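PDB 5TGF: uncharacterized protein from Bacteroides dorei DSM 17855, which is probably a serine beta-lactamase-like hydrolase of the penicillin-binding protein fold, with its substrate not established. Local coordinates for residues T205-Y218 / P294-I307. Sequence-based numbering, arbitrary orientation.
Sequences TTLNDYIRFLKMIY and PWINKRDGVYGFFI
Tyr210 of helix 207-218 stacks on Phe305 in an apolar helix-on-sheet contact, where the helix lies against one face of a beta hairpin (strands 293-297 and 302-307) in the central antiparallel sheet, consistent with the alpha/beta domain of serine beta-lactamases and penicillin-binding proteins. The helix runs nearly antiparallel to strand 302-307, their axes 8.5 Å apart at 156°, and the two layers meet mainly through apolar and aromatic side chains. The Tyr210 and Phe305 rings lie face to face, centroids 4.4 Å apart and planes 24° apart, offset so that each covers the other's rim. Having CG anti to the backbone N (chi1 -155°) also carries Tyr210 CE1 to within 3.3 Å of Pro294 CB, part of the apolar surface the proline ring offers. Branched Leu214 fills the middle: its CD1 meets Gly304 O at 3.3 Å and also touches Pro294 and Phe305, while CB packs on Tyr303. The Tyr303 ring lies flat against the helix backbone, with Lys215 CA over its face, 4.0 Å from the centroid; the aliphatic stem of Lys215 passes its hydroxyl. Tyr218 meets Tyr303 obliquely, takes Ile296 CG2 at its ring edge, and carries its OH to the hairpin turn, 3.1 Å from Gly301 CA. Gly301, at positive phi, forms with Val302 a G1 beta bulge facing Asn297. At the other end Thr206 N-caps the helix through OG1, and Ile307 packs on Leu207. Strand 28-35 flanks the hairpin, touching Leu207, Ile211 and Tyr303; helix 60-74 packs on Tyr210 and Leu214, with Tyr210 OH bonded to Ala59 O, while helix 328-337 lies against Trp295 and Phe306 on the sheet's opposite face.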
loop_
_atom_site.group_PDB
_atom_site.type_symbol
_atom_site.label_atom_id
_atom_site.label_comp_id
_atom_site.label_asym_id
_atom_site.label_seq_id
_atom_site.Cartn_x
_atom_site.Cartn_y
_atom_site.Cartn_z
ATOM N N THR A 205 -2.790 -12.053 -0.840
ATOM C CA THR A 205 -2.696 -12.025 -2.294
ATOM C C THR A 205 -1.613 -12.983 -2.821
ATOM O O THR A 205 -1.071 -13.787 -2.095
ATOM C CB THR A 205 -2.505 -10.585 -2.798
ATOM O OG1 THR A 205 -2.798 -10.488 -4.204
ATOM C CG2 THR A 205 -1.130 -10.062 -2.512
ATOM N N THR A 206 -1.399 -12.945 -4.124
ATOM C CA THR A 206 -0.384 -13.785 -4.769
ATOM C C THR A 206 0.465 -12.894 -5.655
ATOM O O THR A 206 0.056 -11.781 -6.001
ATOM C CB THR A 206 -1.046 -14.872 -5.625
ATOM O OG1 THR A 206 -1.817 -14.253 -6.659
ATOM C CG2 THR A 206 -1.992 -15.745 -4.798
ATOM N N LEU A 207 1.589 -13.422 -6.125
ATOM C CA LEU A 207 2.387 -12.727 -7.112
ATOM C C LEU A 207 1.568 -12.423 -8.372
ATOM O O LEU A 207 1.567 -11.264 -8.824
ATOM C CB LEU A 207 3.610 -13.538 -7.504
ATOM C CG LEU A 207 4.480 -12.913 -8.614
ATOM C CD1 LEU A 207 5.137 -11.639 -8.092
ATOM C CD2 LEU A 207 5.508 -13.881 -9.176
ATOM N N ASN A 208 0.832 -13.425 -8.891
ATOM C CA ASN A 208 0.101 -13.262 -10.148
ATOM C C ASN A 208 -1.017 -12.240 -10.000
ATOM O O ASN A 208 -1.173 -11.392 -10.862
ATOM C CB ASN A 208 -0.452 -14.607 -10.661
ATOM C CG ASN A 208 0.646 -15.546 -11.141
ATOM O OD1 ASN A 208 1.759 -15.112 -11.468
ATOM N ND2 ASN A 208 0.359 -16.856 -11.129
ATOM N N ASP A 209 -1.741 -12.271 -8.879
ATOM C CA ASP A 209 -2.790 -11.298 -8.632
ATOM C C ASP A 209 -2.238 -9.878 -8.554
ATOM O O ASP A 209 -2.765 -8.970 -9.196
ATOM C CB ASP A 209 -3.557 -11.624 -7.360
ATOM C CG ASP A 209 -4.620 -12.678 -7.575
ATOM O OD1 ASP A 209 -4.674 -13.312 -8.676
ATOM O OD2 ASP A 209 -5.409 -12.848 -6.629
ATOM N N TYR A 210 -1.195 -9.658 -7.751
ATOM C CA TYR A 210 -0.766 -8.287 -7.496
ATOM C C TYR A 210 -0.084 -7.666 -8.728
ATOM O O TYR A 210 -0.178 -6.466 -8.970
ATOM C CB TYR A 210 0.188 -8.238 -6.271
ATOM C CG TYR A 210 0.228 -6.908 -5.563
ATOM C CD1 TYR A 210 0.921 -5.831 -6.102
ATOM C CD2 TYR A 210 -0.377 -6.728 -4.322
ATOM C CE1 TYR A 210 1.013 -4.628 -5.431
ATOM C CE2 TYR A 210 -0.339 -5.498 -3.680
ATOM C CZ TYR A 210 0.348 -4.457 -4.235
ATOM O OH TYR A 210 0.359 -3.230 -3.618
ATOM N N ILE A 211 0.571 -8.496 -9.528
ATOM C CA ILE A 211 1.134 -8.021 -10.797
ATOM C C ILE A 211 0.027 -7.466 -11.717
ATOM O O ILE A 211 0.258 -6.500 -12.423
ATOM C CB ILE A 211 1.958 -9.158 -11.471
ATOM C CG1 ILE A 211 3.358 -9.235 -10.834
ATOM C CG2 ILE A 211 2.154 -8.929 -12.968
ATOM C CD1 ILE A 211 4.282 -8.059 -11.191
ATOM N N ARG A 212 -1.154 -8.088 -11.725
ATOM C CA ARG A 212 -2.284 -7.551 -12.512
ATOM C C ARG A 212 -2.704 -6.176 -12.055
ATOM O O ARG A 212 -2.975 -5.277 -12.891
ATOM C CB ARG A 212 -3.507 -8.493 -12.505
ATOM C CG ARG A 212 -3.248 -9.860 -13.122
ATOM C CD ARG A 212 -4.309 -10.858 -12.686
ATOM N NE ARG A 212 -4.106 -12.134 -13.352
ATOM C CZ ARG A 212 -4.685 -12.486 -14.488
ATOM N NH1 ARG A 212 -5.569 -11.702 -15.059
ATOM N NH2 ARG A 212 -4.389 -13.642 -15.035
ATOM N N PHE A 213 -2.752 -5.991 -10.733
ATOM C CA PHE A 213 -3.024 -4.698 -10.130
ATOM C C PHE A 213 -2.011 -3.618 -10.552
ATOM O O PHE A 213 -2.409 -2.528 -10.946
ATOM C CB PHE A 213 -3.010 -4.825 -8.580
ATOM C CG PHE A 213 -3.135 -3.508 -7.872
ATOM C CD1 PHE A 213 -4.338 -2.835 -7.840
ATOM C CD2 PHE A 213 -2.013 -2.884 -7.322
ATOM C CE1 PHE A 213 -4.449 -1.590 -7.237
ATOM C CE2 PHE A 213 -2.110 -1.630 -6.708
ATOM C CZ PHE A 213 -3.335 -0.978 -6.668
ATOM N N LEU A 214 -0.721 -3.932 -10.432
ATOM C CA LEU A 214 0.357 -2.983 -10.765
ATOM C C LEU A 214 0.346 -2.593 -12.271
ATOM O O LEU A 214 0.509 -1.420 -12.615
ATOM C CB LEU A 214 1.714 -3.564 -10.383
ATOM C CG LEU A 214 2.076 -3.548 -8.889
ATOM C CD1 LEU A 214 3.360 -4.325 -8.675
ATOM C CD2 LEU A 214 2.172 -2.137 -8.345
ATOM N N LYS A 215 0.054 -3.563 -13.129
ATOM C CA LYS A 215 -0.096 -3.297 -14.567
ATOM C C LYS A 215 -1.180 -2.245 -14.805
ATOM O O LYS A 215 -0.974 -1.281 -15.560
ATOM C CB LYS A 215 -0.424 -4.583 -15.319
ATOM C CG LYS A 215 -0.481 -4.432 -16.844
ATOM C CD LYS A 215 -0.959 -5.687 -17.559
ATOM C CE LYS A 215 -0.978 -5.444 -19.079
ATOM N NZ LYS A 215 -1.481 -6.625 -19.828
HETATM N N MSE A 216 -2.332 -2.422 -14.170
HETATM C CA MSE A 216 -3.402 -1.439 -14.212
HETATM C C MSE A 216 -2.936 -0.074 -13.787
HETATM O O MSE A 216 -3.247 0.922 -14.443
HETATM C CB MSE A 216 -4.596 -1.926 -13.383
HETATM C CG MSE A 216 -5.808 -0.989 -13.502
HETATM SE SE MSE A 216 -5.829 0.375 -12.075
HETATM C CE MSE A 216 -6.050 -0.797 -10.501
ATOM N N ILE A 217 -2.251 0.023 -12.641
ATOM C CA ILE A 217 -1.783 1.305 -12.160
ATOM C C ILE A 217 -0.772 1.916 -13.135
ATOM O O ILE A 217 -0.790 3.133 -13.371
ATOM C CB ILE A 217 -1.139 1.159 -10.735
ATOM C CG1 ILE A 217 -2.215 0.774 -9.718
ATOM C CG2 ILE A 217 -0.498 2.439 -10.276
ATOM C CD1 ILE A 217 -3.261 1.836 -9.436
ATOM N N TYR A 218 0.132 1.086 -13.630
ATOM C CA TYR A 218 1.182 1.509 -14.562
ATOM C C TYR A 218 0.585 2.108 -15.842
ATOM O O TYR A 218 1.170 3.012 -16.437
ATOM C CB TYR A 218 2.103 0.336 -14.922
ATOM C CG TYR A 218 3.247 0.777 -15.830
ATOM C CD1 TYR A 218 4.371 1.394 -15.297
ATOM C CD2 TYR A 218 3.199 0.581 -17.215
ATOM C CE1 TYR A 218 5.407 1.849 -16.107
ATOM C CE2 TYR A 218 4.252 0.995 -18.031
ATOM C CZ TYR A 218 5.345 1.646 -17.451
ATOM O OH TYR A 218 6.420 2.063 -18.190
ATOM N N PRO A 294 6.051 -4.103 -3.589
ATOM C CA PRO A 294 5.623 -3.701 -4.893
ATOM C C PRO A 294 6.127 -2.307 -5.268
ATOM O O PRO A 294 6.113 -1.393 -4.435
ATOM C CB PRO A 294 4.108 -3.712 -4.748
ATOM C CG PRO A 294 3.874 -3.266 -3.319
ATOM C CD PRO A 294 5.107 -3.644 -2.547
ATOM N N TRP A 295 6.518 -2.112 -6.520
ATOM C CA TRP A 295 6.913 -0.781 -6.946
ATOM C C TRP A 295 6.682 -0.508 -8.409
ATOM O O TRP A 295 6.604 -1.441 -9.241
ATOM C CB TRP A 295 8.369 -0.526 -6.597
ATOM C CG TRP A 295 9.362 -1.056 -7.582
ATOM C CD1 TRP A 295 10.092 -0.318 -8.472
ATOM C CD2 TRP A 295 9.831 -2.406 -7.707
ATOM N NE1 TRP A 295 10.911 -1.147 -9.214
ATOM C CE2 TRP A 295 10.823 -2.417 -8.723
ATOM C CE3 TRP A 295 9.523 -3.611 -7.052
ATOM C CZ2 TRP A 295 11.476 -3.600 -9.143
ATOM C CZ3 TRP A 295 10.166 -4.790 -7.465
ATOM C CH2 TRP A 295 11.159 -4.762 -8.481
ATOM N N ILE A 296 6.665 0.778 -8.720
ATOM C CA ILE A 296 6.712 1.255 -10.091
ATOM C C ILE A 296 7.843 2.285 -10.166
ATOM O O ILE A 296 7.960 3.162 -9.288
ATOM C CB ILE A 296 5.395 1.906 -10.480
ATOM C CG1 ILE A 296 4.282 0.862 -10.590
ATOM C CG2 ILE A 296 5.524 2.698 -11.763
ATOM C CD1 ILE A 296 2.926 1.494 -10.840
ATOM N N ASN A 297 8.680 2.183 -11.204
ATOM C CA ASN A 297 9.646 3.234 -11.541
ATOM C C ASN A 297 9.360 3.736 -12.958
ATOM O O ASN A 297 9.593 3.016 -13.963
ATOM C CB ASN A 297 11.083 2.740 -11.400
ATOM C CG ASN A 297 12.111 3.867 -11.602
ATOM O OD1 ASN A 297 12.115 4.547 -12.631
ATOM N ND2 ASN A 297 12.935 4.101 -10.601
ATOM N N LYS A 298 8.793 4.930 -13.039
ATOM C CA LYS A 298 8.361 5.454 -14.337
ATOM C C LYS A 298 9.523 5.778 -15.276
ATOM O O LYS A 298 9.353 5.744 -16.469
ATOM C CB LYS A 298 7.466 6.671 -14.171
ATOM C CG LYS A 298 6.174 6.363 -13.425
ATOM C CD LYS A 298 5.312 7.600 -13.322
ATOM C CE LYS A 298 4.318 7.468 -12.180
ATOM N NZ LYS A 298 3.240 8.469 -12.296
ATOM N N ARG A 299 10.671 6.147 -14.731
ATOM C CA ARG A 299 11.831 6.436 -15.540
ATOM C C ARG A 299 12.422 5.182 -16.168
ATOM O O ARG A 299 12.773 5.219 -17.341
ATOM C CB ARG A 299 12.885 7.145 -14.713
ATOM C CG ARG A 299 12.480 8.577 -14.417
ATOM C CD ARG A 299 13.704 9.416 -14.139
ATOM N NE ARG A 299 13.324 10.773 -13.767
ATOM C CZ ARG A 299 14.123 11.604 -13.119
ATOM N NH1 ARG A 299 15.351 11.204 -12.776
ATOM N NH2 ARG A 299 13.692 12.830 -12.826
ATOM N N ASP A 300 12.468 4.085 -15.411
ATOM C CA ASP A 300 12.842 2.756 -15.943
ATOM C C ASP A 300 11.779 2.158 -16.862
ATOM O O ASP A 300 12.075 1.261 -17.606
ATOM C CB ASP A 300 13.067 1.743 -14.823
ATOM C CG ASP A 300 14.200 2.119 -13.877
ATOM O OD1 ASP A 300 15.067 2.911 -14.306
ATOM O OD2 ASP A 300 14.211 1.597 -12.711
ATOM N N GLY A 301 10.535 2.595 -16.728
ATOM C CA GLY A 301 9.395 1.950 -17.374
ATOM C C GLY A 301 9.071 0.572 -16.784
ATOM O O GLY A 301 8.629 -0.329 -17.502
ATOM N N VAL A 302 9.319 0.424 -15.482
ATOM C CA VAL A 302 9.263 -0.845 -14.791
ATOM C C VAL A 302 8.105 -0.883 -13.771
ATOM O O VAL A 302 7.831 0.118 -13.070
ATOM C CB VAL A 302 10.606 -1.114 -14.062
ATOM C CG1 VAL A 302 10.438 -2.134 -12.984
ATOM C CG2 VAL A 302 11.686 -1.589 -15.037
ATOM N N TYR A 303 7.431 -2.027 -13.695
ATOM C CA TYR A 303 6.745 -2.407 -12.464
ATOM C C TYR A 303 7.176 -3.806 -12.018
ATOM O O TYR A 303 7.592 -4.633 -12.833
ATOM C CB TYR A 303 5.229 -2.238 -12.573
ATOM C CG TYR A 303 4.560 -3.101 -13.621
ATOM C CD1 TYR A 303 4.032 -4.322 -13.281
ATOM C CD2 TYR A 303 4.410 -2.661 -14.933
ATOM C CE1 TYR A 303 3.430 -5.135 -14.206
ATOM C CE2 TYR A 303 3.750 -3.453 -15.875
ATOM C CZ TYR A 303 3.279 -4.701 -15.489
ATOM O OH TYR A 303 2.663 -5.556 -16.364
ATOM N N GLY A 304 7.251 -4.008 -10.702
ATOM C CA GLY A 304 7.603 -5.283 -10.141
ATOM C C GLY A 304 6.989 -5.571 -8.779
ATOM O O GLY A 304 6.533 -4.664 -8.037
ATOM N N PHE A 305 7.129 -6.814 -8.365
ATOM C CA PHE A 305 6.604 -7.214 -7.065
ATOM C C PHE A 305 7.439 -8.370 -6.572
ATOM O O PHE A 305 7.617 -9.369 -7.292
ATOM C CB PHE A 305 5.140 -7.599 -7.177
ATOM C CG PHE A 305 4.495 -7.973 -5.860
ATOM C CD1 PHE A 305 4.723 -7.207 -4.718
ATOM C CD2 PHE A 305 3.540 -8.969 -5.804
ATOM C CE1 PHE A 305 4.079 -7.474 -3.524
ATOM C CE2 PHE A 305 2.900 -9.263 -4.615
ATOM C CZ PHE A 305 3.181 -8.532 -3.463
ATOM N N PHE A 306 7.984 -8.231 -5.367
ATOM C CA PHE A 306 8.545 -9.368 -4.626
ATOM C C PHE A 306 7.580 -9.730 -3.496
ATOM O O PHE A 306 7.213 -8.864 -2.645
ATOM C CB PHE A 306 9.922 -9.003 -4.054
ATOM C CG PHE A 306 10.488 -10.005 -3.093
ATOM C CD1 PHE A 306 11.037 -11.214 -3.550
ATOM C CD2 PHE A 306 10.554 -9.731 -1.741
ATOM C CE1 PHE A 306 11.614 -12.111 -2.651
ATOM C CE2 PHE A 306 11.101 -10.624 -0.853
ATOM C CZ PHE A 306 11.610 -11.836 -1.307
ATOM N N ILE A 307 7.177 -11.008 -3.460
ATOM C CA ILE A 307 6.247 -11.495 -2.438
ATOM C C ILE A 307 6.924 -12.578 -1.585
ATOM O O ILE A 307 7.624 -13.473 -2.089
ATOM C CB ILE A 307 4.920 -11.980 -3.039
ATOM C CG1 ILE A 307 3.852 -12.134 -1.965
ATOM C CG2 ILE A 307 5.106 -13.259 -3.840
ATOM C CD1 ILE A 307 2.478 -12.495 -2.544
#